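Local coordinates for protein leucine aminopeptidase (Fimbriiglobus ruber, PDB 7D1B) that probably acts as a zinc-dependent glutaminyl cyclase of the M28 peptidase family, converting N-terminal glutamine of peptides to pyroglutamate, at residues L125-H130 / L331-I336. Numbering follows the deposited sequence.
Sequences LIVCSH and LGWIQI
Leu-125 lies against the indole of Trp-333, and these two residues supply most of the surface buried between the two segments. Leu-125 CD1 stands 3.6 Å from the centroid of the six-membered ring of Trp-333, 7° off the ring normal, a CH-pi contact. CD2 reaches the rim of the ring, with Leu-125 CD2 3.7 Å from Trp-333 CZ2. Trp-333 CB already points toward the strand; CG anti to the backbone N (chi1 172°) carries the ring on in that direction, and chi2 sets how it is turned.

Two further groups meet the ring at its edge. The carbonyl O of Ile-126 lies in the ring plane, 3.7 Å from Trp-333 CH2. Val-127 CG2 sits more loosely, 4.3 Å from Trp-333 CZ3.

Aliphatic packing completes the contact. The same methyl that covers the indole also touches the neighbouring helix residue, with Leu-125 CD1 4.0 Å from Ile-334 CG1. With an alanine here instead of the tryptophan, both methyls of Leu-125 would probably lose their aromatic partner, and a gap is likely to open beside Val-127.

Helix 320-336 packs on the mixed sheet here, and the axes of segments 125-130 and 331-336 run nearly antiparallel, at 173°. Val-230 of strand 225-232 and Leu-255 and Leu-259 of helix 253-266 also touch the indole. Trp-333 NE1 is hydrogen-bonded to a bound glycerol. At the far end of the strand, His-130 bonds to the zinc ligand Asp-155. No hydrogen bond joins the two segments, so they are held here by apolar packing, a methyl over the aromatic face and a backbone carbonyl at the ring's C-H edge.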
loop_
_atom_site.group_PDB
_atom_site.type_symbol
_atom_site.label_atom_id
_atom_site.label_comp_id
_atom_site.label_asym_id
_atom_site.label_seq_id
_atom_site.Cartn_x
_atom_site.Cartn_y
_atom_site.Cartn_z
ATOM N N LEU A 125 -4.618 1.125 13.572
ATOM C CA LEU A 125 -3.783 1.632 12.498
ATOM C C LEU A 125 -4.066 0.855 11.228
ATOM O O LEU A 125 -4.432 -0.321 11.268
ATOM C CB LEU A 125 -2.306 1.487 12.844
ATOM C CG LEU A 125 -1.793 2.237 14.066
ATOM C CD1 LEU A 125 -0.296 2.002 14.214
ATOM C CD2 LEU A 125 -2.098 3.727 14.001
ATOM N N ILE A 126 -3.789 1.501 10.101
ATOM C CA ILE A 126 -3.867 0.881 8.787
ATOM C C ILE A 126 -2.479 0.831 8.162
ATOM O O ILE A 126 -1.755 1.832 8.167
ATOM C CB ILE A 126 -4.812 1.688 7.872
ATOM C CG1 ILE A 126 -6.256 1.597 8.380
ATOM C CG2 ILE A 126 -4.669 1.234 6.420
ATOM C CD1 ILE A 126 -7.150 2.670 7.822
ATOM N N VAL A 127 -2.136 -0.318 7.583
ATOM C CA VAL A 127 -1.056 -0.436 6.607
ATOM C C VAL A 127 -1.758 -0.768 5.310
ATOM O O VAL A 127 -2.527 -1.737 5.259
ATOM C CB VAL A 127 -0.055 -1.544 6.994
ATOM C CG1 VAL A 127 0.981 -1.705 5.889
ATOM C CG2 VAL A 127 0.597 -1.254 8.346
ATOM N N CYS A 128 -1.529 0.029 4.261
ATOM C CA CYS A 128 -2.343 -0.131 3.059
ATOM C C CYS A 128 -1.492 -0.051 1.796
ATOM O O CYS A 128 -0.349 0.418 1.799
ATOM C CB CYS A 128 -3.550 0.836 3.047
ATOM S SG CYS A 128 -3.148 2.578 3.078
ATOM N N SER A 129 -2.106 -0.500 0.702
ATOM C CA SER A 129 -1.481 -0.533 -0.615
ATOM C C SER A 129 -2.613 -0.749 -1.601
ATOM O O SER A 129 -3.605 -1.380 -1.251
ATOM C CB SER A 129 -0.525 -1.730 -0.696
ATOM O OG SER A 129 0.093 -1.830 -1.960
ATOM N N HIS A 130 -2.448 -0.285 -2.843
ATOM C CA HIS A 130 -3.354 -0.790 -3.873
ATOM C C HIS A 130 -2.886 -2.170 -4.316
ATOM O O HIS A 130 -1.750 -2.578 -4.044
ATOM C CB HIS A 130 -3.554 0.199 -5.037
ATOM C CG HIS A 130 -2.505 0.153 -6.114
ATOM N ND1 HIS A 130 -2.771 -0.330 -7.380
ATOM C CD2 HIS A 130 -1.232 0.612 -6.151
ATOM C CE1 HIS A 130 -1.696 -0.189 -8.139
ATOM N NE2 HIS A 130 -0.747 0.377 -7.417
ATOM N N LEU A 331 6.622 -1.945 11.636
ATOM C CA LEU A 331 6.440 -2.656 12.901
ATOM C C LEU A 331 6.869 -1.795 14.085
ATOM O O LEU A 331 6.255 -1.864 15.162
ATOM C CB LEU A 331 7.203 -3.976 12.887
ATOM C CG LEU A 331 6.653 -5.024 11.924
ATOM C CD1 LEU A 331 7.521 -6.266 11.987
ATOM C CD2 LEU A 331 5.193 -5.347 12.242
ATOM N N GLY A 332 7.903 -0.962 13.912
ATOM C CA GLY A 332 8.289 -0.081 15.009
ATOM C C GLY A 332 7.226 0.960 15.296
ATOM O O GLY A 332 6.887 1.216 16.454
ATOM N N TRP A 333 6.675 1.553 14.238
ATOM C CA TRP A 333 5.565 2.492 14.360
ATOM C C TRP A 333 4.402 1.867 15.125
ATOM O O TRP A 333 3.836 2.480 16.041
ATOM C CB TRP A 333 5.153 2.920 12.947
ATOM C CG TRP A 333 3.892 3.737 12.857
ATOM C CD1 TRP A 333 3.625 4.934 13.469
ATOM C CD2 TRP A 333 2.743 3.426 12.061
ATOM N NE1 TRP A 333 2.365 5.378 13.114
ATOM C CE2 TRP A 333 1.808 4.470 12.245
ATOM C CE3 TRP A 333 2.403 2.345 11.228
ATOM C CZ2 TRP A 333 0.570 4.486 11.594
ATOM C CZ3 TRP A 333 1.168 2.359 10.583
ATOM C CH2 TRP A 333 0.262 3.422 10.775
ATOM N N ILE A 334 4.053 0.629 14.780
ATOM C CA ILE A 334 2.981 -0.074 15.484
ATOM C C ILE A 334 3.311 -0.219 16.968
ATOM O O ILE A 334 2.479 0.068 17.838
ATOM C CB ILE A 334 2.709 -1.428 14.813
ATOM C CG1 ILE A 334 2.020 -1.208 13.471
ATOM C CG2 ILE A 334 1.885 -2.344 15.713
ATOM C CD1 ILE A 334 2.174 -2.393 12.492
ATOM N N GLN A 335 4.526 -0.678 17.276
ATOM C CA GLN A 335 4.879 -1.006 18.650
ATOM C C GLN A 335 4.965 0.222 19.539
ATOM O O GLN A 335 4.735 0.102 20.744
ATOM C CB GLN A 335 6.216 -1.730 18.688
ATOM C CG GLN A 335 6.176 -3.146 18.165
ATOM C CD GLN A 335 7.579 -3.651 17.964
ATOM O OE1 GLN A 335 8.238 -4.102 18.908
ATOM N NE2 GLN A 335 8.083 -3.513 16.743
ATOM N N ILE A 336 5.329 1.390 18.999
ATOM C CA ILE A 336 5.509 2.564 19.857
ATOM C C ILE A 336 4.198 3.235 20.232
ATOM O O ILE A 336 4.195 4.125 21.090
ATOM C CB ILE A 336 6.525 3.585 19.310
ATOM C CG1 ILE A 336 5.981 4.262 18.043
ATOM C CG2 ILE A 336 7.894 2.947 19.102
ATOM C CD1 ILE A 336 6.885 5.361 17.523
#